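VP1 (Polyomavirus HPyV6, PDB 4PCG) probably serves as the major capsid protein, its jelly-roll core assembling into pentamers that build the viral shell and take part in attachment to host cells. Local coordinates at residues P29-G34 against V39-G44; V66-I71 against V267-R272; G148-N153 against K161-Q166. All coordinates share one frame; numbering follows the deposited sequence.

Contact 1 (P29-G34 against V39-G44); sequences PNFASG and VYQSRG
The ring of Phe-31 lies flat against the backbone of Gly-44: the glycine CA sits 3.5 Å from the ring centroid, 7° off the ring normal, a CH-pi contact over one face. At the ring's edge and in its plane is Gln-41 O, 3.4 Å from Phe-31 CE1. The side chain of Gln-41 crosses that of Phe-31 at about a right angle, its CG beside Phe-31 CD1, while Gln-41 NE2 turns back to bond Arg-43 O. With CG anti to the backbone N (chi1 165°), Asn-30 OD1 accepts a hydrogen bond from Val-39 N at 3.1 Å, the donor tilted from the carbonyl plane, and ND2 bonds Ala-170 O and Tyr-61 O. Next to it Phe-31 N donates to Val-39 O, and Gln-41 N reaches Pro-29 O from above the carbonyl plane. That same Pro-29 O meets the edge of the Tyr-40 ring, 3.4 Å from CD1. The backbone and Asn-30 bonds close a jelly-roll loop between strands 9-27 and 52-53; separately, Ser-42 OG bonds Ser-156 O of a neighbouring subunit. The buried amide of Asn-30 therefore has both OD1 and ND2 bonded to backbone atoms, which pins the arms of this irregular loop beside the apolar Phe-31.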
ATOM      1  N   PRO B  29     -25.319   8.833  -7.057  1.00 17.16           N
ATOM      2  CA  PRO B  29     -24.590  10.078  -6.850  1.00 15.80           C
ATOM      3  C   PRO B  29     -25.479  11.309  -7.069  1.00 16.74           C
ATOM      4  O   PRO B  29     -26.319  11.331  -7.945  1.00 15.51           O
ATOM      5  CB  PRO B  29     -23.470  10.010  -7.885  1.00 14.00           C
ATOM      6  CG  PRO B  29     -23.979   9.116  -8.952  1.00 17.04           C
ATOM      7  CD  PRO B  29     -24.823   8.090  -8.225  1.00 17.70           C
ATOM      8  N   ASN B  30     -25.219  12.349  -6.295  1.00 15.54           N
ATOM      9  CA  ASN B  30     -26.110  13.479  -6.204  1.00 17.30           C
ATOM     10  C   ASN B  30     -25.325  14.793  -6.192  1.00 16.02           C
ATOM     11  O   ASN B  30     -24.578  15.060  -5.254  1.00 18.22           O
ATOM     12  CB  ASN B  30     -26.854  13.293  -4.882  1.00 22.32           C
ATOM     13  CG  ASN B  30     -27.559  14.515  -4.434  1.00 24.37           C
ATOM     14  OD1 ASN B  30     -28.115  15.285  -5.254  1.00 22.73           O
ATOM     15  ND2 ASN B  30     -27.556  14.732  -3.119  1.00 24.46           N
ATOM     16  N   PHE B  31     -25.505  15.581  -7.238  1.00 17.24           N
ATOM     17  CA  PHE B  31     -24.963  16.946  -7.388  1.00 20.19           C
ATOM     18  C   PHE B  31     -26.153  17.914  -7.350  1.00 23.65           C
ATOM     19  O   PHE B  31     -26.498  18.588  -8.345  1.00 24.92           O
ATOM     20  CB  PHE B  31     -24.229  17.079  -8.746  1.00 22.64           C
ATOM     21  CG  PHE B  31     -22.941  16.285  -8.842  1.00 17.71           C
ATOM     22  CD1 PHE B  31     -22.946  14.970  -9.321  1.00 18.82           C
ATOM     23  CD2 PHE B  31     -21.726  16.846  -8.474  1.00 16.99           C
ATOM     24  CE1 PHE B  31     -21.777  14.236  -9.419  1.00 17.82           C
ATOM     25  CE2 PHE B  31     -20.547  16.118  -8.571  1.00 16.44           C
ATOM     26  CZ  PHE B  31     -20.565  14.824  -9.060  1.00 17.99           C
ATOM     27  N   ALA B  32     -26.845  17.929  -6.220  1.00 19.77           N
ATOM     28  CA  ALA B  32     -28.072  18.725  -6.066  1.00 23.58           C
ATOM     29  C   ALA B  32     -27.899  20.201  -6.354  1.00 24.46           C
ATOM     30  O   ALA B  32     -26.838  20.751  -6.138  1.00 28.43           O
ATOM     31  CB  ALA B  32     -28.610  18.544  -4.658  1.00 30.13           C
ATOM     32  N   SER B  33     -28.966  20.859  -6.785  1.00 22.83           N
ATOM     33  CA  SER B  33     -28.989  22.313  -6.885  1.00 26.13           C
ATOM     34  C   SER B  33     -29.821  22.948  -5.776  1.00 24.76           C
ATOM     35  O   SER B  33     -29.930  24.159  -5.704  1.00 29.19           O
ATOM     36  CB  SER B  33     -29.527  22.737  -8.251  1.00 31.52           C
ATOM     37  OG  SER B  33     -30.704  22.015  -8.535  1.00 46.55           O
ATOM     38  N   GLY B  34     -30.393  22.118  -4.900  1.00 23.98           N
ATOM     39  CA  GLY B  34     -31.250  22.597  -3.818  1.00 24.68           C
ATOM     40  C   GLY B  34     -31.567  21.429  -2.858  1.00 23.30           C
ATOM     41  O   GLY B  34     -31.097  20.304  -3.030  1.00 23.40           O
ATOM     42  N   VAL B  39     -30.078  15.457  -7.657  1.00 35.35           N
ATOM     43  CA  VAL B  39     -29.885  15.390  -9.103  1.00 32.80           C
ATOM     44  C   VAL B  39     -28.995  14.204  -9.352  1.00 27.75           C
ATOM     45  O   VAL B  39     -27.759  14.268  -9.057  1.00 28.34           O
ATOM     46  CB  VAL B  39     -29.290  16.702  -9.658  1.00 30.99           C
ATOM     47  CG1 VAL B  39     -28.857  16.533 -11.119  1.00 35.98           C
ATOM     48  CG2 VAL B  39     -30.303  17.838  -9.522  1.00 34.13           C
ATOM     49  N   TYR B  40     -29.571  13.114  -9.883  1.00 24.91           N
ATOM     50  CA  TYR B  40     -28.738  11.912  -9.941  1.00 22.49           C
ATOM     51  C   TYR B  40     -27.962  11.869 -11.229  1.00 20.51           C
ATOM     52  O   TYR B  40     -28.528  11.757 -12.314  1.00 20.69           O
ATOM     53  CB  TYR B  40     -29.524  10.636  -9.708  1.00 23.85           C
ATOM     54  CG  TYR B  40     -30.258  10.618  -8.402  1.00 22.45           C
ATOM     55  CD1 TYR B  40     -29.590  10.768  -7.194  1.00 23.61           C
ATOM     56  CD2 TYR B  40     -31.633  10.413  -8.377  1.00 30.32           C
ATOM     57  CE1 TYR B  40     -30.262  10.719  -5.994  1.00 28.14           C
ATOM     58  CE2 TYR B  40     -32.320  10.382  -7.187  1.00 32.37           C
ATOM     59  CZ  TYR B  40     -31.641  10.535  -6.008  1.00 36.67           C
ATOM     60  OH  TYR B  40     -32.342  10.504  -4.835  1.00 39.04           O
ATOM     61  N   GLN B  41     -26.660  12.033 -11.094  1.00 18.81           N
ATOM     62  CA  GLN B  41     -25.757  11.986 -12.228  1.00 20.33           C
ATOM     63  C   GLN B  41     -24.383  11.651 -11.697  1.00 16.86           C
ATOM     64  O   GLN B  41     -24.031  12.018 -10.581  1.00 18.94           O
ATOM     65  CB  GLN B  41     -25.759  13.305 -12.993  1.00 27.40           C
ATOM     66  CG  GLN B  41     -25.342  14.545 -12.217  1.00 28.34           C
ATOM     67  CD  GLN B  41     -25.641  15.791 -13.061  1.00 42.44           C
ATOM     68  OE1 GLN B  41     -26.791  15.998 -13.477  1.00 50.08           O
ATOM     69  NE2 GLN B  41     -24.607  16.577 -13.387  1.00 32.66           N
ATOM     70  N   SER B  42     -23.612  10.916 -12.485  1.00 18.91           N
ATOM     71  CA  SER B  42     -22.304  10.460 -11.997  1.00 18.82           C
ATOM     72  C   SER B  42     -21.157  11.422 -12.294  1.00 18.63           C
ATOM     73  O   SER B  42     -20.079  11.253 -11.734  1.00 17.96           O
ATOM     74  CB  SER B  42     -21.987   9.059 -12.536  1.00 18.77           C
ATOM     75  OG  SER B  42     -22.105   8.989 -13.937  1.00 19.02           O
ATOM     76  N   ARG B  43     -21.388  12.417 -13.161  1.00 18.54           N
ATOM     77  CA  ARG B  43     -20.423  13.519 -13.364  1.00 18.04           C
ATOM     78  C   ARG B  43     -21.117  14.825 -13.092  1.00 19.37           C
ATOM     79  O   ARG B  43     -22.243  15.027 -13.533  1.00 19.53           O
ATOM     80  CB  ARG B  43     -19.873  13.508 -14.791  1.00 21.70           C
ATOM     81  CG  ARG B  43     -18.953  12.324 -15.016  1.00 21.10           C
ATOM     82  CD  ARG B  43     -18.445  12.275 -16.440  1.00 22.27           C
ATOM     83  NE  ARG B  43     -17.541  11.142 -16.628  1.00 19.42           N
ATOM     84  CZ  ARG B  43     -16.808  10.945 -17.702  1.00 20.79           C
ATOM     85  NH1 ARG B  43     -16.869  11.775 -18.728  1.00 22.84           N
ATOM     86  NH2 ARG B  43     -16.009   9.907 -17.754  1.00 20.89           N
ATOM     87  N   GLY B  44     -20.456  15.702 -12.350  1.00 17.07           N
ATOM     88  CA  GLY B  44     -21.013  17.002 -12.072  1.00 17.03           C
ATOM     89  C   GLY B  44     -20.946  17.896 -13.290  1.00 17.62           C
ATOM     90  O   GLY B  44     -20.324  17.563 -14.307  1.00 18.46           O
TER

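Contact 2 (V66-I71 against V267-R272); sequences VNLPEI and VHFRQR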
ATOM      1  N   VAL B  66     -35.132   4.194   4.659  1.00 18.97           N
ATOM      2  CA  VAL B  66     -35.958   3.075   4.246  1.00 19.37           C
ATOM      3  C   VAL B  66     -36.764   2.547   5.411  1.00 21.14           C
ATOM      4  O   VAL B  66     -36.190   2.123   6.421  1.00 19.70           O
ATOM      5  CB  VAL B  66     -35.091   1.943   3.673  1.00 20.61           C
ATOM      6  CG1 VAL B  66     -35.983   0.783   3.249  1.00 24.91           C
ATOM      7  CG2 VAL B  66     -34.263   2.451   2.501  1.00 24.96           C
ATOM      8  N   ASN B  67     -38.086   2.577   5.274  1.00 21.30           N
ATOM      9  CA  ASN B  67     -38.986   2.127   6.318  1.00 25.08           C
ATOM     10  C   ASN B  67     -38.930   0.629   6.451  1.00 23.54           C
ATOM     11  O   ASN B  67     -38.769  -0.078   5.473  1.00 24.91           O
ATOM     12  CB  ASN B  67     -40.417   2.573   6.046  1.00 31.98           C
ATOM     13  CG  ASN B  67     -40.615   4.060   6.284  1.00 44.85           C
ATOM     14  OD1 ASN B  67     -40.025   4.655   7.202  1.00 41.82           O
ATOM     15  ND2 ASN B  67     -41.464   4.669   5.472  1.00 53.60           N
ATOM     16  N   LEU B  68     -38.983   0.168   7.683  1.00 22.26           N
ATOM     17  CA  LEU B  68     -38.956  -1.243   7.996  1.00 23.55           C
ATOM     18  C   LEU B  68     -40.364  -1.715   8.366  1.00 25.18           C
ATOM     19  O   LEU B  68     -41.210  -0.936   8.831  1.00 26.25           O
ATOM     20  CB  LEU B  68     -38.003  -1.470   9.166  1.00 22.72           C
ATOM     21  CG  LEU B  68     -36.579  -0.967   8.940  1.00 22.42           C
ATOM     22  CD1 LEU B  68     -35.730  -1.076  10.198  1.00 22.98           C
ATOM     23  CD2 LEU B  68     -35.944  -1.698   7.771  1.00 22.92           C
ATOM     24  N   PRO B  69     -40.626  -3.020   8.224  1.00 28.04           N
ATOM     25  CA  PRO B  69     -41.968  -3.514   8.522  1.00 28.95           C
ATOM     26  C   PRO B  69     -42.372  -3.365   9.992  1.00 31.00           C
ATOM     27  O   PRO B  69     -41.529  -3.501  10.888  1.00 28.81           O
ATOM     28  CB  PRO B  69     -41.895  -5.013   8.174  1.00 30.06           C
ATOM     29  CG  PRO B  69     -40.592  -5.251   7.548  1.00 29.31           C
ATOM     30  CD  PRO B  69     -39.685  -4.106   7.892  1.00 27.82           C
ATOM     31  N   GLU B  70     -43.644  -3.078  10.228  1.00 31.66           N
ATOM     32  CA  GLU B  70     -44.196  -3.137  11.573  1.00 35.53           C
ATOM     33  C   GLU B  70     -43.977  -4.522  12.165  1.00 36.82           C
ATOM     34  O   GLU B  70     -44.170  -5.529  11.485  1.00 37.13           O
ATOM     35  CB  GLU B  70     -45.699  -2.873  11.566  1.00 45.09           C
ATOM     36  CG  GLU B  70     -46.089  -1.407  11.495  1.00 53.26           C
ATOM     37  CD  GLU B  70     -47.528  -1.172  11.944  1.00 58.87           C
ATOM     38  OE1 GLU B  70     -48.140  -2.087  12.557  1.00 59.09           O
ATOM     39  OE2 GLU B  70     -48.049  -0.065  11.683  1.00 72.43           O
ATOM     40  N   ILE B  71     -43.586  -4.568  13.429  1.00 33.71           N
ATOM     41  CA  ILE B  71     -43.458  -5.827  14.135  1.00 36.19           C
ATOM     42  C   ILE B  71     -44.751  -6.081  14.921  1.00 40.68           C
ATOM     43  O   ILE B  71     -45.115  -5.285  15.784  1.00 41.86           O
ATOM     44  CB  ILE B  71     -42.234  -5.804  15.074  1.00 34.38           C
ATOM     45  CG1 ILE B  71     -40.953  -5.680  14.263  1.00 33.04           C
ATOM     46  CG2 ILE B  71     -42.195  -7.072  15.904  1.00 35.69           C
ATOM     47  CD1 ILE B  71     -39.698  -5.432  15.083  1.00 31.06           C
ATOM     48  N   VAL B 267     -28.467  -4.585   3.956  1.00 16.69           N
ATOM     49  CA  VAL B 267     -28.404  -4.516   5.399  1.00 16.65           C
ATOM     50  C   VAL B 267     -29.236  -5.668   5.953  1.00 18.11           C
ATOM     51  O   VAL B 267     -30.348  -5.917   5.513  1.00 18.43           O
ATOM     52  CB  VAL B 267     -28.947  -3.176   5.929  1.00 16.61           C
ATOM     53  CG1 VAL B 267     -28.835  -3.106   7.454  1.00 16.80           C
ATOM     54  CG2 VAL B 267     -28.236  -1.995   5.295  1.00 17.77           C
ATOM     55  N   HIS B 268     -28.683  -6.380   6.930  1.00 16.77           N
ATOM     56  CA  HIS B 268     -29.333  -7.514   7.524  1.00 16.76           C
ATOM     57  C   HIS B 268     -29.793  -7.191   8.923  1.00 18.08           C
ATOM     58  O   HIS B 268     -29.039  -6.606   9.695  1.00 17.54           O
ATOM     59  CB  HIS B 268     -28.369  -8.705   7.564  1.00 20.60           C
ATOM     60  CG  HIS B 268     -27.926  -9.157   6.210  1.00 22.60           C
ATOM     61  ND1 HIS B 268     -28.600 -10.123   5.496  1.00 26.28           N
ATOM     62  CD2 HIS B 268     -26.895  -8.755   5.426  1.00 22.87           C
ATOM     63  CE1 HIS B 268     -27.992 -10.316   4.336  1.00 26.95           C
ATOM     64  NE2 HIS B 268     -26.942  -9.514   4.277  1.00 22.16           N
ATOM     65  N   PHE B 269     -31.030  -7.572   9.206  1.00 17.14           N
ATOM     66  CA  PHE B 269     -31.708  -7.304  10.485  1.00 18.37           C
ATOM     67  C   PHE B 269     -32.157  -8.549  11.220  1.00 18.50           C
ATOM     68  O   PHE B 269     -32.534  -9.582  10.625  1.00 19.06           O
ATOM     69  CB  PHE B 269     -32.954  -6.408  10.290  1.00 17.72           C
ATOM     70  CG  PHE B 269     -32.690  -5.113   9.598  1.00 18.12           C
ATOM     71  CD1 PHE B 269     -32.623  -5.062   8.217  1.00 18.63           C
ATOM     72  CD2 PHE B 269     -32.557  -3.926  10.320  1.00 17.22           C
ATOM     73  CE1 PHE B 269     -32.405  -3.860   7.559  1.00 19.07           C
ATOM     74  CE2 PHE B 269     -32.333  -2.725   9.661  1.00 17.56           C
ATOM     75  CZ  PHE B 269     -32.269  -2.689   8.284  1.00 17.47           C
ATOM     76  N   ARG B 270     -32.166  -8.415  12.544  1.00 18.50           N
ATOM     77  CA  ARG B 270     -32.824  -9.309  13.442  1.00 20.64           C
ATOM     78  C   ARG B 270     -33.683  -8.456  14.381  1.00 21.13           C
ATOM     79  O   ARG B 270     -33.695  -7.219  14.263  1.00 19.28           O
ATOM     80  CB  ARG B 270     -31.785 -10.111  14.231  1.00 22.99           C
ATOM     81  CG  ARG B 270     -30.896  -9.252  15.127  1.00 23.38           C
ATOM     82  CD  ARG B 270     -29.702 -10.070  15.604  1.00 26.66           C
ATOM     83  NE  ARG B 270     -28.788  -9.245  16.379  1.00 23.57           N
ATOM     84  CZ  ARG B 270     -27.477  -9.437  16.473  1.00 28.40           C
ATOM     85  NH1 ARG B 270     -26.891 -10.466  15.865  1.00 29.64           N
ATOM     86  NH2 ARG B 270     -26.742  -8.591  17.193  1.00 23.57           N
ATOM     87  N   GLN B 271     -34.382  -9.088  15.315  1.00 21.47           N
ATOM     88  CA  GLN B 271     -35.175  -8.320  16.274  1.00 22.83           C
ATOM     89  C   GLN B 271     -34.501  -8.312  17.633  1.00 22.79           C
ATOM     90  O   GLN B 271     -33.938  -9.316  18.055  1.00 25.26           O
ATOM     91  CB  GLN B 271     -36.588  -8.864  16.381  1.00 25.12           C
ATOM     92  CG  GLN B 271     -37.333  -8.744  15.071  1.00 27.26           C
ATOM     93  CD  GLN B 271     -38.743  -9.261  15.128  1.00 30.63           C
ATOM     94  OE1 GLN B 271     -39.163  -9.911  16.100  1.00 32.14           O
ATOM     95  NE2 GLN B 271     -39.494  -8.997  14.064  1.00 32.43           N
ATOM     96  N   ARG B 272     -34.573  -7.163  18.290  1.00 22.22           N
ATOM     97  CA  ARG B 272     -33.998  -6.953  19.612  1.00 23.93           C
ATOM     98  C   ARG B 272     -35.078  -6.435  20.563  1.00 25.41           C
ATOM     99  O   ARG B 272     -35.822  -5.502  20.223  1.00 26.42           O
ATOM    100  CB  ARG B 272     -32.863  -5.939  19.516  1.00 22.21           C
ATOM    101  CG  ARG B 272     -32.214  -5.559  20.846  1.00 26.37           C
ATOM    102  CD  ARG B 272     -31.336  -6.671  21.416  1.00 25.34           C
ATOM    103  NE  ARG B 272     -30.073  -6.777  20.687  1.00 24.86           N
ATOM    104  CZ  ARG B 272     -28.939  -7.291  21.161  1.00 24.72           C
ATOM    105  NH1 ARG B 272     -28.840  -7.736  22.412  1.00 27.41           N
ATOM    106  NH2 ARG B 272     -27.875  -7.324  20.380  1.00 26.01           N
TER
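Leu-68 and Ile-71 face Phe-269 and Gln-271 in the VP1 jelly roll, at a partly buried place where the chain leaving strand 62-67 passes over the long C-terminal strand 256-274. The backbones stay well apart, with CA atoms of Leu-68 and Phe-269 separated by 9.8 Å, and side chains fill the distance. Along 267-272, Phe-269 is the first residue to point toward 66-71. Its CG is anti to the carbonyl carbon (chi1 -55°), which carries the ring across to Leu-68 coming from the opposite direction. The two methyls of the leucine divide the work: Leu-68 CD2 lies over the face of the Phe-269 ring, 4.3 Å from the centroid and 27° off the normal, a CH-pi contact, whereas Leu-68 CD1 touches the rim carbon Phe-269 CE2 at 3.8 Å. Ile-228 of strand 227-239 also packs on Phe-269. The strand alternates here, and Arg-270 turns to the other side, where it and Arg-272 both form salt bridges with Glu-84. Between those two arginines, Gln-271 comes back toward 66-71, its chain extended beyond CG so that the amide reaches Ile-71. Trp-83 of strand 79-93 is touched by the side chains of Leu-68, Ile-71 and Gln-271. The contact is thus made by alternate residues of one strand, through apolar and van der Waals touches alone. At the Gln-271 end the amide nitrogen rests against the aliphatic carbons of Ile-71, which lie over one face of the amide, with Gln-271 NE2 3.6 Å from Ile-71 CG1 and 3.7 Å from Ile-71 CD1.

Contact 3 (G148-N153 against K161-Q166); sequences GPSKEN and KATRKQ
Thr-163 holds OG1 anti to its carbonyl carbon (chi1 -51°), a rotamer that aims the hydroxyl at the backbone of Pro-149 and Ser-150 and leaves CG2 alongside the serine hydroxyl. Ser-150 adopts a matching torsion (chi1 -52°), bringing its OG to 3.7 Å from Thr-163 CG2. The one direct hydrogen bond between the two segments runs from Ser-150 N to Thr-163 OG1, 2.8 Å long with an angle of 151° at the hydrogen. Beside it, Pro-149 CA lies 3.5 Å from Thr-163 OG1, so the proline backbone flanks the oxygen that takes the bond. The setting is an excursion from the jelly roll: a small antiparallel sheet of three strands in which 163-166 is an outer strand, paired with 129-132, and the loop after strand 141-142 folds back onto Thr-163. Trp-177 of the third strand, 177-179, packs on Thr-163. Thr-163 OG1 also donates to a water 2.7 Å away, and thus serves as acceptor for the amide and donor for the water at once. That water in turn donates to Lys-161 O at 2.9 Å and, over a longer 3.3 Å, to Glu-152 OE1. Glu-152 OE1 itself stays 4.4 Å from Lys-161 O, its link to 161-166 passing through the solvent molecule at this exposed end. Further along, Lys-165 NZ makes a salt bridge with Glu-147, just before 148-153.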
ATOM      1  N   GLY B 148     -24.281  25.380   4.095  1.00 21.19           N
ATOM      2  CA  GLY B 148     -22.942  25.829   4.429  1.00 22.50           C
ATOM      3  C   GLY B 148     -22.864  26.119   5.912  1.00 24.90           C
ATOM      4  O   GLY B 148     -23.893  26.193   6.576  1.00 23.06           O
ATOM      5  N   PRO B 149     -21.649  26.310   6.440  1.00 21.34           N
ATOM      6  CA  PRO B 149     -21.565  26.673   7.867  1.00 23.45           C
ATOM      7  C   PRO B 149     -22.260  27.980   8.208  1.00 25.45           C
ATOM      8  O   PRO B 149     -22.387  28.851   7.343  1.00 25.39           O
ATOM      9  CB  PRO B 149     -20.068  26.801   8.110  1.00 24.64           C
ATOM     10  CG  PRO B 149     -19.388  26.192   6.922  1.00 27.33           C
ATOM     11  CD  PRO B 149     -20.333  26.320   5.776  1.00 23.98           C
ATOM     12  N   SER B 150     -22.679  28.148   9.469  1.00 24.52           N
ATOM     13  CA  SER B 150     -23.173  29.446   9.944  1.00 29.50           C
ATOM     14  C   SER B 150     -22.040  30.461   9.836  1.00 34.80           C
ATOM     15  O   SER B 150     -20.874  30.090   9.873  1.00 32.74           O
ATOM     16  CB  SER B 150     -23.654  29.387  11.392  1.00 37.41           C
ATOM     17  OG  SER B 150     -24.576  28.319  11.559  1.00 40.54           O
ATOM     18  N   LYS B 151     -22.395  31.726   9.652  1.00 33.35           N
ATOM     19  CA  LYS B 151     -21.417  32.807   9.554  1.00 38.92           C
ATOM     20  C   LYS B 151     -21.339  33.450  10.931  1.00 43.83           C
ATOM     21  O   LYS B 151     -22.012  34.451  11.202  1.00 42.67           O
ATOM     22  CB  LYS B 151     -21.864  33.841   8.519  1.00 43.88           C
ATOM     23  CG  LYS B 151     -21.948  33.317   7.097  1.00 50.62           C
ATOM     24  CD  LYS B 151     -20.563  33.120   6.507  1.00 50.51           C
ATOM     25  CE  LYS B 151     -20.631  32.775   5.028  1.00 63.37           C
ATOM     26  NZ  LYS B 151     -20.942  33.971   4.202  1.00 78.44           N
ATOM     27  N   GLU B 152     -20.544  32.860  11.814  1.00 36.73           N
ATOM     28  CA  GLU B 152     -20.445  33.341  13.191  1.00 39.81           C
ATOM     29  C   GLU B 152     -19.012  33.656  13.577  1.00 40.95           C
ATOM     30  O   GLU B 152     -18.677  33.661  14.748  1.00 38.61           O
ATOM     31  CB  GLU B 152     -21.056  32.316  14.131  1.00 44.38           C
ATOM     32  CG  GLU B 152     -22.529  32.091  13.849  1.00 50.21           C
ATOM     33  CD  GLU B 152     -23.151  31.009  14.691  1.00 49.11           C
ATOM     34  OE1 GLU B 152     -22.422  30.197  15.296  1.00 66.83           O
ATOM     35  OE2 GLU B 152     -24.394  30.959  14.730  1.00 79.43           O
ATOM     36  N   ASN B 153     -18.173  33.925  12.582  1.00 36.83           N
ATOM     37  CA  ASN B 153     -16.758  34.242  12.804  1.00 45.03           C
ATOM     38  C   ASN B 153     -15.981  33.137  13.521  1.00 39.31           C
ATOM     39  O   ASN B 153     -14.912  33.404  14.073  1.00 40.98           O
ATOM     40  CB  ASN B 153     -16.591  35.559  13.576  1.00 49.45           C
ATOM     41  CG  ASN B 153     -17.272  36.728  12.889  1.00 58.37           C
ATOM     42  OD1 ASN B 153     -17.066  36.960  11.696  1.00 63.00           O
ATOM     43  ND2 ASN B 153     -18.083  37.470  13.634  1.00 69.90           N
ATOM     44  N   LYS B 161     -17.701  25.790  18.493  1.00 27.93           N
ATOM     45  CA  LYS B 161     -18.449  26.764  17.666  1.00 32.99           C
ATOM     46  C   LYS B 161     -18.691  26.324  16.226  1.00 31.23           C
ATOM     47  O   LYS B 161     -19.294  27.068  15.441  1.00 27.14           O
ATOM     48  CB  LYS B 161     -17.729  28.114  17.624  1.00 37.41           C
ATOM     49  CG  LYS B 161     -17.310  28.698  18.973  1.00 50.71           C
ATOM     50  CD  LYS B 161     -16.421  29.920  18.743  1.00 60.61           C
ATOM     51  CE  LYS B 161     -15.547  30.256  19.942  1.00 71.38           C
ATOM     52  NZ  LYS B 161     -14.428  31.148  19.533  1.00 69.31           N
ATOM     53  N   ALA B 162     -18.225  25.133  15.848  1.00 21.93           N
ATOM     54  CA  ALA B 162     -18.401  24.674  14.496  1.00 21.95           C
ATOM     55  C   ALA B 162     -19.860  24.312  14.290  1.00 23.33           C
ATOM     56  O   ALA B 162     -20.537  23.840  15.202  1.00 23.56           O
ATOM     57  CB  ALA B 162     -17.513  23.474  14.208  1.00 22.09           C
ATOM     58  N   THR B 163     -20.352  24.542  13.091  1.00 20.26           N
ATOM     59  CA  THR B 163     -21.751  24.285  12.771  1.00 20.26           C
ATOM     60  C   THR B 163     -22.036  22.797  12.772  1.00 20.20           C
ATOM     61  O   THR B 163     -21.390  22.015  12.075  1.00 18.37           O
ATOM     62  CB  THR B 163     -22.135  24.862  11.397  1.00 21.41           C
ATOM     63  OG1 THR B 163     -21.734  26.233  11.343  1.00 23.17           O
ATOM     64  CG2 THR B 163     -23.635  24.730  11.154  1.00 22.07           C
ATOM     65  N   ARG B 164     -23.013  22.399  13.575  1.00 19.98           N
ATOM     66  CA  ARG B 164     -23.392  20.993  13.636  1.00 18.63           C
ATOM     67  C   ARG B 164     -24.836  20.809  13.207  1.00 21.17           C
ATOM     68  O   ARG B 164     -25.736  21.540  13.656  1.00 19.69           O
ATOM     69  CB  ARG B 164     -23.183  20.453  15.055  1.00 21.35           C
ATOM     70  CG  ARG B 164     -21.735  20.118  15.367  1.00 21.02           C
ATOM     71  CD  ARG B 164     -21.590  19.604  16.786  1.00 24.59           C
ATOM     72  NE  ARG B 164     -20.360  18.823  16.897  1.00 21.60           N
ATOM     73  CZ  ARG B 164     -19.180  19.315  17.255  1.00 23.90           C
ATOM     74  NH1 ARG B 164     -19.029  20.600  17.570  1.00 21.79           N
ATOM     75  NH2 ARG B 164     -18.143  18.502  17.332  1.00 28.57           N
ATOM     76  N   LYS B 165     -25.064  19.845  12.330  1.00 18.75           N
ATOM     77  CA  LYS B 165     -26.427  19.399  12.056  1.00 21.53           C
ATOM     78  C   LYS B 165     -26.437  17.989  11.504  1.00 17.25           C
ATOM     79  O   LYS B 165     -25.422  17.347  11.526  1.00 19.15           O
ATOM     80  CB  LYS B 165     -27.186  20.381  11.192  1.00 31.99           C
ATOM     81  CG  LYS B 165     -26.503  20.780   9.939  1.00 25.30           C
ATOM     82  CD  LYS B 165     -27.280  21.884   9.182  1.00 28.82           C
ATOM     83  CE  LYS B 165     -27.703  23.101   9.966  1.00 42.39           C
ATOM     84  NZ  LYS B 165     -28.349  24.122   9.071  1.00 31.16           N
ATOM     85  N   GLN B 166     -27.596  17.528  11.041  1.00 16.69           N
ATOM     86  CA  GLN B 166     -27.748  16.211  10.452  1.00 18.55           C
ATOM     87  C   GLN B 166     -28.029  16.285   8.950  1.00 18.27           C
ATOM     88  O   GLN B 166     -28.653  17.256   8.443  1.00 17.40           O
ATOM     89  CB  GLN B 166     -28.904  15.498  11.163  1.00 21.59           C
ATOM     90  CG  GLN B 166     -28.598  15.192  12.625  1.00 26.19           C
ATOM     91  CD  GLN B 166     -29.784  14.649  13.400  1.00 24.88           C
ATOM     92  OE1 GLN B 166     -30.759  15.351  13.601  1.00 33.29           O
ATOM     93  NE2 GLN B 166     -29.719  13.369  13.787  1.00 26.09           N
TER
HETATM   94  O   HOH W   1     -21.640  27.393  13.782  1.00 30.96           O

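In the fold
Along the chain contact 1 comes first, in the loop between strands 9-27 and 52-53. Contact 2 then joins the end of strand 62-67 to strand 256-274, and both segments of contact 3 fall within the long chain interval that it spans. The three stand apart: centres are about 29 Å from contact 1 to contact 2, about 23 Å from contact 1 to contact 3 and about 34 Å from contact 2 to contact 3. Contact 1 packs on the beginning of strand 256-274, and contact 2 includes a later part of the same strand, whereas contact 3 joins a loop to an outer strand of the separate three-stranded sheet. Contacts 1 and 3 each reach a neighbouring subunit of the pentamer, contact 2 none.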